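Local coordinates for dihydrodipicolinate synthase family protein (Sinorhizobium meliloti, PDB 4DNH) that is of unknown function but has a TIM-barrel fold and may be related to the lyases and aldolases of the dihydrodipicolinate synthase family, at residues A[189-192]-A[193-197]; A[214-217]-A[218-221]; A[231-235]-A[236-240]; A[272-276]-A[277-281]. All blocks are in the same frame, centred on the assembly; numbering follows the deposited sequence.

How the contacts relate
All four contacts are local, each bending or coiling one continuous run of a TIM barrel. Contacts 1, 3 and 4 lie where the chain leaves the C-terminal ends of strands 186-191, 226-232 and 273-276. Contact 4 is fully buried and almost wholly apolar. Contacts 1 and 3 are partly buried and mix leucine or isoleucine packing with charged groups. They hold neighbouring strands and touch through backbone bonds between Trp-190 or Gly-192 and Ser-232. Contact 3 also meets contact 4, Glu-239 bonding to Ser-272. Contact 2 is farthest out, on helix 208-221, with its centre about 24 Å from that of contact 4. It has one buried apolar face and an exposed acidic one.

Contact 1 of 4, residues A[189-192]-A[193-197]; sequences HWLG and EMFDP
Gly-192 O takes two backbone N-H groups from the turn that follows it. Phe-195 N donates at 3.1 Å with a bent N-H...O angle of 137°, and it stands well above the carbonyl plane. Asp-196 N donates over the same length in the carbonyl plane, and its bond is straighter, at 158°. The two donors are three and four residues on, so residues 193-195 coil like a single helical turn at the end of strand 186-191.

The apolar contact is between Leu-191 and Phe-195, whose side chains cross at about a right angle. CG of Leu-191 lies opposite the backbone N about the first torsion (chi1 -173°). The branch then carries CD1 to within 3.6 Å of Phe-195 CB. The other branch is looser, with CD2 at 4.3 Å from Asp-196 CB. The Phe-195 ring has Gly-192 O at its edge, near the ring plane. SE of the selenomethionine Met-194 approaches Gly-192 CA to 4.1 Å, so the glycine backbone runs close beside it.

The acidic side chains pair outside the segment. Asp-196 OD2 forms a salt bridge with Arg-159, and Glu-193 OE1 is hydrogen-bonded to His-208 on helix 208-221. A glycerol, probably from the crystallisation liquor, lies about 4 Å from the Leu-191 side chain. In TIM barrels the C-terminal ends of the strands usually carry the active site.

One shared carbonyl thus fixes the turn from inside, and its acidic groups tie it to residues beyond it.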
loop_
_atom_site.group_PDB
_atom_site.type_symbol
_atom_site.label_atom_id
_atom_site.label_comp_id
_atom_site.label_asym_id
_atom_site.label_seq_id
_atom_site.Cartn_x
_atom_site.Cartn_y
_atom_site.Cartn_z
ATOM N N HIS A 189 -5.712 -10.668 -1.492
ATOM C CA HIS A 189 -4.488 -10.032 -1.896
ATOM C C HIS A 189 -3.490 -11.008 -2.478
ATOM O O HIS A 189 -3.040 -11.945 -1.815
ATOM C CB HIS A 189 -3.921 -9.257 -0.734
ATOM C CG HIS A 189 -2.728 -8.420 -1.087
ATOM N ND1 HIS A 189 -1.863 -7.981 -0.163
ATOM C CD2 HIS A 189 -2.268 -7.956 -2.319
ATOM C CE1 HIS A 189 -0.896 -7.269 -0.766
ATOM N NE2 HIS A 189 -1.149 -7.252 -2.085
ATOM N N TRP A 190 -3.179 -10.794 -3.755
ATOM C CA TRP A 190 -2.100 -11.480 -4.443
ATOM C C TRP A 190 -0.892 -10.574 -4.483
ATOM O O TRP A 190 -0.792 -9.681 -5.324
ATOM C CB TRP A 190 -2.544 -11.858 -5.842
ATOM C CG TRP A 190 -1.568 -12.752 -6.552
ATOM C CD1 TRP A 190 -0.319 -13.177 -6.101
ATOM C CD2 TRP A 190 -1.702 -13.321 -7.896
ATOM N NE1 TRP A 190 0.295 -13.957 -7.038
ATOM C CE2 TRP A 190 -0.481 -14.084 -8.139
ATOM C CE3 TRP A 190 -2.681 -13.283 -8.877
ATOM C CZ2 TRP A 190 -0.270 -14.777 -9.330
ATOM C CZ3 TRP A 190 -2.463 -13.984 -10.070
ATOM C CH2 TRP A 190 -1.284 -14.710 -10.289
ATOM N N LEU A 191 0.025 -10.797 -3.542
ATOM C CA LEU A 191 1.244 -10.014 -3.376
ATOM C C LEU A 191 2.401 -10.695 -4.119
ATOM O O LEU A 191 2.728 -11.840 -3.815
ATOM C CB LEU A 191 1.562 -9.928 -1.877
ATOM C CG LEU A 191 2.675 -9.053 -1.270
ATOM C CD1 LEU A 191 2.521 -7.588 -1.653
ATOM C CD2 LEU A 191 2.672 -9.201 0.245
ATOM N N GLY A 192 3.011 -10.003 -5.080
ATOM C CA GLY A 192 4.126 -10.572 -5.866
ATOM C C GLY A 192 5.461 -10.705 -5.131
ATOM O O GLY A 192 5.666 -10.092 -4.079
ATOM N N GLU A 193 6.363 -11.513 -5.693
ATOM C CA GLU A 193 7.655 -11.834 -5.061
ATOM C C GLU A 193 8.650 -10.676 -4.948
ATOM O O GLU A 193 9.614 -10.749 -4.174
ATOM C CB GLU A 193 8.341 -13.066 -5.696
ATOM C CG GLU A 193 8.263 -13.187 -7.211
ATOM C CD GLU A 193 7.041 -13.975 -7.665
ATOM O OE1 GLU A 193 6.109 -13.352 -8.222
ATOM O OE2 GLU A 193 7.001 -15.211 -7.450
HETATM N N MSE A 194 8.429 -9.614 -5.707
HETATM C CA MSE A 194 9.309 -8.444 -5.617
HETATM C C MSE A 194 9.014 -7.697 -4.341
HETATM O O MSE A 194 9.888 -7.010 -3.797
HETATM C CB MSE A 194 9.169 -7.553 -6.841
HETATM C CG MSE A 194 8.353 -8.313 -7.869
HETATM SE SE MSE A 194 6.466 -7.773 -7.684
HETATM C CE MSE A 194 6.696 -6.832 -9.397
ATOM N N PHE A 195 7.785 -7.838 -3.856
ATOM C CA PHE A 195 7.392 -7.293 -2.569
ATOM C C PHE A 195 7.724 -8.259 -1.420
ATOM O O PHE A 195 8.173 -7.828 -0.336
ATOM C CB PHE A 195 5.907 -6.907 -2.569
ATOM C CG PHE A 195 5.569 -5.787 -3.519
ATOM C CD1 PHE A 195 5.899 -4.470 -3.214
ATOM C CD2 PHE A 195 4.920 -6.049 -4.722
ATOM C CE1 PHE A 195 5.594 -3.436 -4.089
ATOM C CE2 PHE A 195 4.601 -5.021 -5.596
ATOM C CZ PHE A 195 4.939 -3.710 -5.279
ATOM N N ASP A 196 7.520 -9.555 -1.662
ATOM C CA ASP A 196 7.832 -10.574 -0.671
ATOM C C ASP A 196 8.403 -11.805 -1.356
ATOM O O ASP A 196 7.658 -12.593 -1.957
ATOM C CB ASP A 196 6.594 -10.939 0.162
ATOM C CG ASP A 196 6.950 -11.479 1.549
ATOM O OD1 ASP A 196 8.001 -12.153 1.709
ATOM O OD2 ASP A 196 6.169 -11.226 2.490
ATOM N N PRO A 197 9.736 -11.974 -1.284
ATOM C CA PRO A 197 10.371 -13.128 -1.939
ATOM C C PRO A 197 9.848 -14.465 -1.396
ATOM O O PRO A 197 9.773 -15.431 -2.140
ATOM C CB PRO A 197 11.867 -12.942 -1.628
ATOM C CG PRO A 197 12.012 -11.481 -1.327
ATOM C CD PRO A 197 10.726 -11.076 -0.657
#

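Contact 2 of 4, residues A[214-217]-A[218-221]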
loop_
_atom_site.group_PDB
_atom_site.type_symbol
_atom_site.label_atom_id
_atom_site.label_comp_id
_atom_site.label_asym_id
_atom_site.label_seq_id
_atom_site.Cartn_x
_atom_site.Cartn_y
_atom_site.Cartn_z
ATOM N N THR A 214 -5.844 -20.720 -11.031
ATOM C CA THR A 214 -6.197 -21.214 -9.708
ATOM C C THR A 214 -6.866 -20.111 -8.902
ATOM O O THR A 214 -7.821 -20.366 -8.166
ATOM C CB THR A 214 -4.948 -21.681 -8.937
ATOM O OG1 THR A 214 -4.087 -22.412 -9.813
ATOM C CG2 THR A 214 -5.324 -22.569 -7.761
ATOM N N CYS A 215 -6.353 -18.892 -9.046
ATOM C CA CYS A 215 -6.845 -17.737 -8.308
ATOM C C CYS A 215 -8.266 -17.382 -8.736
ATOM O O CYS A 215 -9.145 -17.176 -7.888
ATOM C CB CYS A 215 -5.921 -16.545 -8.521
ATOM S SG CYS A 215 -6.392 -15.110 -7.545
ATOM N N LEU A 216 -8.477 -17.329 -10.051
ATOM C CA LEU A 216 -9.795 -17.118 -10.628
ATOM C C LEU A 216 -10.803 -18.165 -10.151
ATOM O O LEU A 216 -11.937 -17.822 -9.813
ATOM C CB LEU A 216 -9.724 -17.090 -12.163
ATOM C CG LEU A 216 -9.183 -15.804 -12.805
ATOM C CD1 LEU A 216 -9.090 -15.928 -14.316
ATOM C CD2 LEU A 216 -10.029 -14.588 -12.423
ATOM N N ASP A 217 -10.377 -19.427 -10.108
ATOM C CA ASP A 217 -11.232 -20.538 -9.670
ATOM C C ASP A 217 -11.767 -20.351 -8.238
ATOM O O ASP A 217 -12.938 -20.622 -7.967
ATOM C CB ASP A 217 -10.498 -21.885 -9.817
ATOM C CG ASP A 217 -10.476 -22.401 -11.261
ATOM O OD1 ASP A 217 -11.191 -21.854 -12.135
ATOM O OD2 ASP A 217 -9.748 -23.379 -11.527
ATOM N N VAL A 218 -10.909 -19.874 -7.336
ATOM C CA VAL A 218 -11.299 -19.571 -5.957
ATOM C C VAL A 218 -12.386 -18.490 -5.901
ATOM O O VAL A 218 -13.404 -18.672 -5.229
ATOM C CB VAL A 218 -10.087 -19.129 -5.106
ATOM C CG1 VAL A 218 -10.536 -18.747 -3.708
ATOM C CG2 VAL A 218 -9.031 -20.226 -5.043
ATOM N N LEU A 219 -12.165 -17.384 -6.618
ATOM C CA LEU A 219 -13.115 -16.263 -6.681
ATOM C C LEU A 219 -14.469 -16.661 -7.266
ATOM O O LEU A 219 -15.503 -16.167 -6.811
ATOM C CB LEU A 219 -12.552 -15.099 -7.499
ATOM C CG LEU A 219 -11.081 -14.704 -7.384
ATOM C CD1 LEU A 219 -10.732 -13.676 -8.449
ATOM C CD2 LEU A 219 -10.750 -14.170 -6.000
ATOM N N GLU A 220 -14.464 -17.527 -8.285
ATOM C CA GLU A 220 -15.715 -18.089 -8.805
ATOM C C GLU A 220 -16.424 -18.873 -7.696
ATOM O O GLU A 220 -17.599 -18.629 -7.411
ATOM C CB GLU A 220 -15.472 -18.973 -10.034
ATOM C CG GLU A 220 -15.452 -18.221 -11.362
ATOM C CD GLU A 220 -14.977 -19.073 -12.538
ATOM O OE1 GLU A 220 -15.121 -20.317 -12.493
ATOM O OE2 GLU A 220 -14.461 -18.498 -13.524
ATOM N N ALA A 221 -15.679 -19.770 -7.048
ATOM C CA ALA A 221 -16.210 -20.638 -5.993
ATOM C C ALA A 221 -16.804 -19.882 -4.805
ATOM O O ALA A 221 -17.773 -20.344 -4.210
ATOM C CB ALA A 221 -15.142 -21.617 -5.513
#
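Leu-219 has CG opposite its own carbonyl carbon and beside its backbone N (chi1 -40°), which swings the branch point back over the preceding turn. CG rests 3.2 Å from Cys-215 O, a close contact. Val-218 uses the same position for one methyl, since CG1 is opposite the backbone N (chi1 177°). Its CG2 then meets Thr-214 O at 3.4 Å. Each apolar side chain thus sits against a carbonyl one turn earlier.

These carbonyls, and the next two, accept the helix bonds. Val-218 N bonds to Thr-214 O and Leu-219 N to Cys-215 O, the latter at 3.3 Å and nearly straight (168°). Glu-220 N reaches Leu-216 O at 3.0 Å, nearly along the C=O axis. Ala-221 N bonds to Asp-217 O.

This is the last part of helix 208-221, which links strands 186-191 and 226-232 in a beta-alpha-beta unit of the barrel. Leu-219 faces Val-226 and Ile-229 of the second strand, while Val-218 lies against Tyr-175 and Leu-179 of helix 168-181. Leu-216 packs on Met-242 of helix 236-243.

Leu-216 and Leu-219 cross obliquely, with CD2 of the first 4.1 Å from CD1 of the second. At Leu-219 an alanine lacks the branch point and both methyls, which would probably open a gap between Leu-216 and the strand residues Val-226 and Ile-229.

The exposed side is acidic. Asp-217 OD1 and Glu-220 OE1 stand 4.2 Å apart, so each may slightly discourage ionisation of the other, although solvent should screen the charges.

Contact 3 of 4, residues A[231-235]-A[236-240]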
loop_
_atom_site.group_PDB
_atom_site.type_symbol
_atom_site.label_atom_id
_atom_site.label_comp_id
_atom_site.label_asym_id
_atom_site.label_seq_id
_atom_site.Cartn_x
_atom_site.Cartn_y
_atom_site.Cartn_z
ATOM N N ILE A 231 -4.149 -7.087 -6.922
ATOM C CA ILE A 231 -3.008 -7.721 -7.538
ATOM C C ILE A 231 -1.804 -6.777 -7.478
ATOM O O ILE A 231 -1.904 -5.585 -7.844
ATOM C CB ILE A 231 -3.350 -8.245 -8.959
ATOM C CG1 ILE A 231 -2.306 -9.263 -9.411
ATOM C CG2 ILE A 231 -3.540 -7.106 -9.962
ATOM C CD1 ILE A 231 -2.700 -10.064 -10.636
ATOM N N SER A 232 -0.692 -7.319 -6.971
ATOM C CA SER A 232 0.560 -6.597 -6.777
ATOM C C SER A 232 1.699 -7.347 -7.450
ATOM O O SER A 232 2.637 -7.799 -6.792
ATOM C CB SER A 232 0.854 -6.465 -5.290
ATOM O OG SER A 232 0.032 -5.485 -4.693
ATOM N N LEU A 233 1.588 -7.495 -8.766
ATOM C CA LEU A 233 2.569 -8.201 -9.576
ATOM C C LEU A 233 3.335 -7.237 -10.464
ATOM O O LEU A 233 4.288 -7.626 -11.133
ATOM C CB LEU A 233 1.862 -9.205 -10.476
ATOM C CG LEU A 233 1.077 -10.349 -9.857
ATOM C CD1 LEU A 233 0.751 -11.334 -10.966
ATOM C CD2 LEU A 233 1.883 -11.032 -8.764
ATOM N N LEU A 234 2.887 -5.985 -10.491
ATOM C CA LEU A 234 3.429 -4.943 -11.372
ATOM C C LEU A 234 3.573 -5.382 -12.841
ATOM O O LEU A 234 4.519 -5.001 -13.534
ATOM C CB LEU A 234 4.742 -4.385 -10.821
ATOM C CG LEU A 234 4.794 -3.840 -9.394
ATOM C CD1 LEU A 234 6.111 -3.113 -9.205
ATOM C CD2 LEU A 234 3.628 -2.908 -9.072
ATOM N N SER A 235 2.625 -6.201 -13.289
ATOM C CA SER A 235 2.548 -6.663 -14.666
ATOM C C SER A 235 1.190 -6.193 -15.162
ATOM O O SER A 235 0.174 -6.849 -14.941
ATOM C CB SER A 235 2.648 -8.192 -14.720
ATOM O OG SER A 235 3.245 -8.652 -15.931
ATOM N N LYS A 236 1.184 -5.031 -15.806
ATOM C CA LYS A 236 -0.039 -4.370 -16.259
ATOM C C LYS A 236 -0.903 -5.228 -17.218
ATOM O O LYS A 236 -2.139 -5.234 -17.113
ATOM C CB LYS A 236 0.318 -2.998 -16.844
ATOM C CG LYS A 236 -0.601 -2.470 -17.922
ATOM C CD LYS A 236 0.123 -1.427 -18.747
ATOM C CE LYS A 236 -0.145 -1.648 -20.224
ATOM N NZ LYS A 236 0.550 -0.639 -21.069
ATOM N N GLU A 237 -0.266 -5.967 -18.128
ATOM C CA GLU A 237 -1.027 -6.868 -19.001
ATOM C C GLU A 237 -1.732 -7.973 -18.215
ATOM O O GLU A 237 -2.804 -8.426 -18.612
ATOM C CB GLU A 237 -0.191 -7.451 -20.162
ATOM C CG GLU A 237 1.277 -7.710 -19.856
ATOM C CD GLU A 237 1.558 -9.033 -19.151
ATOM O OE1 GLU A 237 2.007 -8.996 -17.984
ATOM O OE2 GLU A 237 1.350 -10.106 -19.757
ATOM N N LYS A 238 -1.143 -8.388 -17.100
ATOM C CA LYS A 238 -1.716 -9.476 -16.326
ATOM C C LYS A 238 -2.989 -9.048 -15.595
ATOM O O LYS A 238 -3.915 -9.854 -15.447
ATOM C CB LYS A 238 -0.685 -10.098 -15.384
ATOM C CG LYS A 238 0.184 -11.158 -16.061
ATOM C CD LYS A 238 1.381 -11.562 -15.211
ATOM C CE LYS A 238 2.433 -12.281 -16.039
ATOM N NZ LYS A 238 3.129 -11.361 -16.983
ATOM N N GLU A 239 -3.045 -7.777 -15.191
ATOM C CA GLU A 239 -4.218 -7.209 -14.540
ATOM C C GLU A 239 -5.403 -7.056 -15.516
ATOM O O GLU A 239 -6.544 -7.423 -15.195
ATOM C CB GLU A 239 -3.878 -5.860 -13.880
ATOM C CG GLU A 239 -4.976 -5.334 -12.976
ATOM C CD GLU A 239 -4.644 -4.028 -12.255
ATOM O OE1 GLU A 239 -3.460 -3.787 -11.922
ATOM O OE2 GLU A 239 -5.584 -3.241 -11.996
ATOM N N ILE A 240 -5.121 -6.508 -16.696
ATOM C CA ILE A 240 -6.142 -6.251 -17.704
ATOM C C ILE A 240 -6.790 -7.563 -18.110
ATOM O O ILE A 240 -8.020 -7.651 -18.186
ATOM C CB ILE A 240 -5.570 -5.483 -18.919
ATOM C CG1 ILE A 240 -5.213 -4.043 -18.489
ATOM C CG2 ILE A 240 -6.557 -5.485 -20.077
ATOM C CD1 ILE A 240 -4.487 -3.206 -19.522
#
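Ser-235 O accepts Lys-238 N at 3.0 Å, the donor standing 55° out of the carbonyl plane, and takes a weak bond from Glu-239 N as helix 236-243 begins. Ser-235 holds the N-cap position, but its side chain does not cap the helix. Its OG lies opposite the backbone N (chi1 -150°) and donates to Glu-237 OE1. The modelled length, 2.4 Å, is very short and should be read with caution.

Lys-238 bends at its end, and its CD passes 3.6 Å from Ser-235 CB. NZ then meets Glu-237 OE1 at 2.8 Å in a salt bridge that uses the syn lone pair. A methionine in place of Lys-238 has no ammonium group, and the Glu-237 carboxylate, left with the doubtful Ser-235 OG bond, would probably be held less firmly.

Farther in, Ile-231 and Glu-239 pass alongside, running opposite ways. Ile-231 CG2 touches Glu-239 CG at 3.8 Å. The carboxylate beyond is buried. Its OE1 is hydrogen-bonded to Thr-254 OG1 of strand 251-254 and its OE2 to Ser-272 OG. Leu-233 CD1 is more distant, 4.3 Å from Lys-238 CD.

The contact turns the chain from strand 226-232 into the helix of the next beta-alpha-beta unit. The inner acid thus has both oxygens bonded within the protein, while the outer Glu-237 and Lys-238 pair lies nearer solvent and touches a crystal neighbour, so its pose may partly reflect the lattice.

Contact 4 of 4, residues A[272-276]-A[277-281]; sequences SDALL and GIFDA
Leu-276 sets a methyl over one face of the Phe-279 ring, at the point where the last strand of the TIM barrel, 273-276, gives way to a short helix. CD1 stands 3.6 Å from the ring centroid and only 10° off the ring normal. This is a CH-pi contact over the centre of that face. The two side chains cross at a slant. The first torsion of Leu-276 puts CG opposite its carbonyl carbon (chi1 -72°), and CD1 goes on from there to the ring.

Ala-274 lies two residues back on the strand, and its CB bond is directed toward 277-281. That methyl comes to Phe-279 CE2 at 3.7 Å, at an oblique approach. Phe-279 is therefore met by two strand residues in different ways. Ile-264 of helix 260-265 also touches its side chain and that of Ala-274.

Ile-278 lies alongside Leu-276, the two side chains heading in one direction. Its CG2 touches Leu-276 CB at 3.9 Å, and Tyr-260 packs on both residues. All the touching residues are buried, so these apolar groups are part of the protein interior.

The backbone adds little across the turn. Phe-279 N gives Leu-276 O one weak bond of 3.4 Å. Asp-280 N also bonds weakly to Gly-277 O. Asp-280 OD2 is hydrogen-bonded to His-42 ND1.

Ile-278 N is taken up by Asp-257 OD1, while Gly-277 N donates to O3 of a glycerol that probably came from the crystallisation liquor.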
loop_
_atom_site.group_PDB
_atom_site.type_symbol
_atom_site.label_atom_id
_atom_site.label_comp_id
_atom_site.label_asym_id
_atom_site.label_seq_id
_atom_site.Cartn_x
_atom_site.Cartn_y
_atom_site.Cartn_z
ATOM N N SER A 272 -10.335 -0.509 -13.365
ATOM C CA SER A 272 -10.129 -1.060 -12.027
ATOM C C SER A 272 -10.206 -0.004 -10.934
ATOM O O SER A 272 -9.991 1.188 -11.183
ATOM C CB SER A 272 -8.861 -1.931 -11.904
ATOM O OG SER A 272 -7.805 -1.505 -12.734
ATOM N N ASP A 273 -10.553 -0.468 -9.732
ATOM C CA ASP A 273 -10.528 0.340 -8.523
ATOM C C ASP A 273 -9.094 0.397 -7.965
ATOM O O ASP A 273 -8.143 0.105 -8.689
ATOM C CB ASP A 273 -11.542 -0.213 -7.518
ATOM C CG ASP A 273 -12.985 0.036 -7.953
ATOM O OD1 ASP A 273 -13.377 1.223 -8.045
ATOM O OD2 ASP A 273 -13.724 -0.949 -8.202
ATOM N N ALA A 274 -8.917 0.785 -6.707
ATOM C CA ALA A 274 -7.573 1.086 -6.225
ATOM C C ALA A 274 -7.325 0.746 -4.770
ATOM O O ALA A 274 -8.128 1.046 -3.900
ATOM C CB ALA A 274 -7.236 2.545 -6.477
ATOM N N LEU A 275 -6.191 0.112 -4.526
ATOM C CA LEU A 275 -5.705 -0.161 -3.187
ATOM C C LEU A 275 -4.181 -0.104 -3.321
ATOM O O LEU A 275 -3.506 -1.100 -3.633
ATOM C CB LEU A 275 -6.204 -1.524 -2.712
ATOM C CG LEU A 275 -6.173 -1.838 -1.216
ATOM C CD1 LEU A 275 -6.889 -3.166 -1.017
ATOM C CD2 LEU A 275 -4.739 -1.899 -0.684
ATOM N N LEU A 276 -3.660 1.096 -3.097
ATOM C CA LEU A 276 -2.310 1.451 -3.501
ATOM C C LEU A 276 -1.500 2.069 -2.376
ATOM O O LEU A 276 -1.981 2.956 -1.662
ATOM C CB LEU A 276 -2.381 2.461 -4.652
ATOM C CG LEU A 276 -2.832 1.941 -6.013
ATOM C CD1 LEU A 276 -3.296 3.101 -6.882
ATOM C CD2 LEU A 276 -1.709 1.176 -6.688
ATOM N N GLY A 277 -0.252 1.622 -2.242
ATOM C CA GLY A 277 0.718 2.294 -1.379
ATOM C C GLY A 277 1.087 3.676 -1.910
ATOM O O GLY A 277 1.410 4.560 -1.130
ATOM N N ILE A 278 1.029 3.881 -3.230
ATOM C CA ILE A 278 1.338 5.206 -3.780
ATOM C C ILE A 278 0.284 6.258 -3.377
ATOM O O ILE A 278 0.602 7.435 -3.221
ATOM C CB ILE A 278 1.624 5.189 -5.317
ATOM C CG1 ILE A 278 2.031 6.578 -5.840
ATOM C CG2 ILE A 278 0.423 4.689 -6.112
ATOM C CD1 ILE A 278 3.372 7.072 -5.349
ATOM N N PHE A 279 -0.960 5.830 -3.189
ATOM C CA PHE A 279 -2.023 6.751 -2.796
ATOM C C PHE A 279 -1.816 7.344 -1.410
ATOM O O PHE A 279 -2.342 8.406 -1.094
ATOM C CB PHE A 279 -3.383 6.086 -2.929
ATOM C CG PHE A 279 -3.950 6.182 -4.315
ATOM C CD1 PHE A 279 -3.169 6.661 -5.364
ATOM C CD2 PHE A 279 -5.240 5.770 -4.576
ATOM C CE1 PHE A 279 -3.673 6.756 -6.635
ATOM C CE2 PHE A 279 -5.757 5.858 -5.849
ATOM C CZ PHE A 279 -4.974 6.354 -6.885
ATOM N N ASP A 280 -1.037 6.648 -0.596
ATOM C CA ASP A 280 -0.569 7.175 0.658
ATOM C C ASP A 280 0.325 8.406 0.370
ATOM O O ASP A 280 -0.002 9.529 0.789
ATOM C CB ASP A 280 0.170 6.056 1.414
ATOM C CG ASP A 280 1.018 6.569 2.576
ATOM O OD1 ASP A 280 1.553 7.704 2.512
ATOM O OD2 ASP A 280 1.166 5.807 3.553
ATOM N N ALA A 281 1.417 8.196 -0.371
ATOM C CA ALA A 281 2.395 9.254 -0.665
ATOM C C ALA A 281 1.876 10.452 -1.481
ATOM O O ALA A 281 2.382 11.576 -1.330
ATOM C CB ALA A 281 3.627 8.659 -1.329
#